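Local structure of histidine kinase (Caulobacter vibrioides, 6TNE) at residues V77-G82 with V98-K103. The protein is a hybrid histidine kinase whose receiver domain probably takes part in phosphoryl transfer within a two-component signalling relay. Numbering follows the deposited sequence.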
ATOM      1  N   VAL A  77      -7.159   2.367   1.614  1.00 16.91           N
ATOM      2  CA  VAL A  77      -6.459   1.265   0.968  1.00 15.86           C
ATOM      3  C   VAL A  77      -6.526   1.492  -0.528  1.00 14.83           C
ATOM      4  O   VAL A  77      -7.612   1.784  -1.057  1.00 17.68           O
ATOM      5  CB  VAL A  77      -7.071  -0.103   1.341  1.00 17.71           C
ATOM      6  CG1 VAL A  77      -6.386  -1.230   0.586  1.00 20.50           C
ATOM      7  CG2 VAL A  77      -7.120  -0.292   2.871  1.00 20.10           C
ATOM      8  N   MET A  78      -5.404   1.338  -1.212  1.00 13.07           N
ATOM      9  CA  MET A  78      -5.321   1.478  -2.655  1.00 12.04           C
ATOM     10  C   MET A  78      -4.709   0.221  -3.218  1.00 11.62           C
ATOM     11  O   MET A  78      -3.566  -0.137  -2.864  1.00 12.54           O
ATOM     12  CB  MET A  78      -4.421   2.641  -2.980  1.00 14.62           C
ATOM     13  CG  MET A  78      -4.267   2.881  -4.439  1.00 18.83           C
ATOM     14  SD  MET A  78      -3.410   4.383  -4.877  1.00 30.80           S
ATOM     15  CE  MET A  78      -1.919   4.317  -3.974  1.00 44.70           C
ATOM     16  N   PHE A  79      -5.451  -0.493  -4.041  1.00 11.48           N
ATOM     17  CA  PHE A  79      -4.951  -1.662  -4.738  1.00 11.62           C
ATOM     18  C   PHE A  79      -4.397  -1.260  -6.077  1.00 12.72           C
ATOM     19  O   PHE A  79      -4.956  -0.395  -6.750  1.00 14.39           O
ATOM     20  CB  PHE A  79      -6.066  -2.680  -4.920  1.00 12.83           C
ATOM     21  CG  PHE A  79      -6.439  -3.364  -3.643  1.00 12.38           C
ATOM     22  CD1 PHE A  79      -5.487  -4.135  -2.941  1.00 13.12           C
ATOM     23  CD2 PHE A  79      -7.695  -3.206  -3.100  1.00 14.67           C
ATOM     24  CE1 PHE A  79      -5.810  -4.743  -1.725  1.00 13.87           C
ATOM     25  CE2 PHE A  79      -8.008  -3.793  -1.877  1.00 15.92           C
ATOM     26  CZ  PHE A  79      -7.080  -4.557  -1.205  1.00 15.10           C
ATOM     27  N   ILE A  80      -3.332  -1.919  -6.476  1.00 12.99           N
ATOM     28  CA  ILE A  80      -2.695  -1.712  -7.763  1.00 13.52           C
ATOM     29  C   ILE A  80      -2.636  -3.054  -8.482  1.00 12.99           C
ATOM     30  O   ILE A  80      -2.418  -4.097  -7.863  1.00 14.34           O
ATOM     31  CB  ILE A  80      -1.303  -1.058  -7.631  1.00 13.82           C
ATOM     32  CG1 ILE A  80      -0.288  -1.908  -6.858  1.00 14.25           C
ATOM     33  CG2 ILE A  80      -1.430   0.347  -6.967  1.00 17.42           C
ATOM     34  CD1 ILE A  80       1.072  -1.324  -6.808  1.00 17.00           C
ATOM     35  N   SER A  81      -2.813  -3.037  -9.802  1.00 13.98           N
ATOM     36  CA  SER A  81      -2.679  -4.289 -10.550  1.00 17.02           C
ATOM     37  C   SER A  81      -2.643  -3.976 -12.028  1.00 18.38           C
ATOM     38  O   SER A  81      -3.241  -2.992 -12.479  1.00 19.56           O
ATOM     39  CB  SER A  81      -3.850  -5.270 -10.342  1.00 19.46           C
ATOM     40  OG  SER A  81      -3.603  -6.508 -11.010  1.00 21.17           O
ATOM     41  N   GLY A  82      -1.954  -4.853 -12.783  1.00 20.39           N
ATOM     42  CA  GLY A  82      -2.000  -4.823 -14.233  1.00 26.01           C
ATOM     43  C   GLY A  82      -3.236  -5.451 -14.813  1.00 28.09           C
ATOM     44  O   GLY A  82      -3.455  -5.342 -16.025  1.00 30.62           O
ATOM     45  N   VAL A  98     -11.721   1.953  -0.220  1.00 21.46           N
ATOM     46  CA  VAL A  98     -10.915   1.082  -1.117  1.00 16.92           C
ATOM     47  C   VAL A  98     -10.906   1.619  -2.543  1.00 16.04           C
ATOM     48  O   VAL A  98     -11.962   1.866  -3.155  1.00 18.11           O
ATOM     49  CB  VAL A  98     -11.421  -0.363  -1.089  1.00 25.10           C
ATOM     50  CG1 VAL A  98     -10.806  -1.147  -2.158  1.00 23.00           C
ATOM     51  CG2 VAL A  98     -11.108  -1.017   0.237  1.00 22.19           C
ATOM     52  N   THR A  99      -9.715   1.869  -3.066  1.00 14.39           N
ATOM     53  CA  THR A  99      -9.527   2.420  -4.400  1.00 14.21           C
ATOM     54  C   THR A  99      -8.650   1.487  -5.216  1.00 13.31           C
ATOM     55  O   THR A  99      -8.023   0.545  -4.674  1.00 13.84           O
ATOM     56  CB  THR A  99      -8.921   3.837  -4.347  1.00 15.27           C
ATOM     57  OG1 THR A  99      -7.617   3.781  -3.775  1.00 16.14           O
ATOM     58  CG2 THR A  99      -9.785   4.833  -3.595  1.00 17.07           C
ATOM     59  N   PHE A 100      -8.489   1.797  -6.504  0.51 14.92           N
ATOM     60  CA  PHE A 100      -7.812   0.931  -7.477  0.51 16.02           C
ATOM     61  C   PHE A 100      -7.088   1.773  -8.503  0.51 16.80           C
ATOM     62  O   PHE A 100      -7.742   2.565  -9.205  0.51 17.77           O
ATOM     63  CB  PHE A 100      -8.824   0.103  -8.234  0.51 21.86           C
ATOM     64  CG  PHE A 100      -9.691  -0.697  -7.369  0.51 17.24           C
ATOM     65  CD1 PHE A 100     -10.871  -0.175  -6.875  0.51 19.08           C
ATOM     66  CD2 PHE A 100      -9.335  -2.000  -7.053  0.51 18.49           C
ATOM     67  CE1 PHE A 100     -11.693  -0.917  -6.068  0.51 21.89           C
ATOM     68  CE2 PHE A 100     -10.154  -2.752  -6.240  0.51 21.13           C
ATOM     69  CZ  PHE A 100     -11.339  -2.206  -5.757  0.51 21.27           C
ATOM     70  N   LEU A 101      -5.789   1.531  -8.657  1.00 15.74           N
ATOM     71  CA  LEU A 101      -4.946   2.276  -9.601  1.00 17.19           C
ATOM     72  C   LEU A 101      -4.308   1.247 -10.524  1.00 18.36           C
ATOM     73  O   LEU A 101      -3.669   0.302 -10.045  1.00 17.85           O
ATOM     74  CB  LEU A 101      -3.880   3.095  -8.857  1.00 21.74           C
ATOM     75  CG  LEU A 101      -2.863   3.986  -9.599  1.00 24.18           C
ATOM     76  CD1 LEU A 101      -3.621   5.144 -10.197  1.00 29.08           C
ATOM     77  CD2 LEU A 101      -1.695   4.483  -8.705  1.00 29.63           C
ATOM     78  N   PRO A 102      -4.480   1.351 -11.844  1.00 19.57           N
ATOM     79  CA  PRO A 102      -3.890   0.335 -12.720  1.00 23.21           C
ATOM     80  C   PRO A 102      -2.378   0.489 -12.807  1.00 21.96           C
ATOM     81  O   PRO A 102      -1.825   1.591 -12.790  1.00 27.44           O
ATOM     82  CB  PRO A 102      -4.554   0.609 -14.082  1.00 25.45           C
ATOM     83  CG  PRO A 102      -4.859   2.048 -14.037  1.00 27.42           C
ATOM     84  CD  PRO A 102      -5.231   2.366 -12.590  1.00 22.41           C
ATOM     85  N   LYS A 103      -1.693  -0.640 -12.979  1.00 22.35           N
ATOM     86  CA  LYS A 103      -0.307  -0.694 -13.416  1.00 23.81           C
ATOM     87  C   LYS A 103      -0.250  -0.742 -14.939  1.00 27.66           C
ATOM     88  O   LYS A 103      -1.168  -1.253 -15.586  1.00 29.11           O
ATOM     89  CB  LYS A 103       0.363  -1.935 -12.841  1.00 27.12           C
ATOM     90  CG  LYS A 103       0.696  -1.817 -11.349  1.00 27.03           C
ATOM     91  CD  LYS A 103       1.778  -2.816 -10.906  1.00 29.61           C
ATOM     92  CE  LYS A 103       1.203  -3.894 -10.090  1.00 24.79           C
ATOM     93  NZ  LYS A 103       2.221  -4.920  -9.693  1.00 20.69           N
TER
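Val98 reaches the Phe79 ring at its edge where two parallel strands, 77-81 and 98-102, lie side by side, with Val98 CG1 3.8 Å from Phe79 CD2; this branch stands anti to the backbone N (chi1 169°), which carries it along the strand toward the ring. Val77 CG1 lies over one face of the same ring, toward the rim. Phe100, modelled in two conformers of which one is described, flanks Phe79 on this side of the sheet. On the other face Met78 SD meets Leu101 CD2, Met78 CB and CG pass Thr99 OG1, and Ile80 CG2 packs on Leu101 CB.

The backbones join through Thr99 N to Val77 O, Phe79 N to Thr99 O, and Leu101 N to Phe79 O, the last at 2.8 Å with the donor almost in line with the carbonyl. Toward the C-terminal ends the bonds become uneven: Ser81 N to Leu101 O is weak at 3.5 Å, whereas Lys103 N holds Ser81 O at 2.9 Å, almost straight at the hydrogen but from above the carbonyl plane.

Lys103 then reaches across the C-terminal end of strand 77-81, its CE 4.1 Å from Ile80 CG1, and a bend at chi3 (-108°) helps direct NZ to salt bridges with Glu7 and Asp53. Helix 107-118 covers Met78 and Leu101 through Leu110, while helix 61-72 meets Val77 and Val98 through Leu65.

These are the fourth and fifth strands of the CheY-like receiver fold, 98-102 being an edge strand. The bond from Lys103 N to Ser81 O, CB beside Ser81 C and Gly82 N, and CE against Ile80 steer the Lys103 side chain, placing NZ between two carboxylates in a site consistent with the acidic pocket of receiver domains.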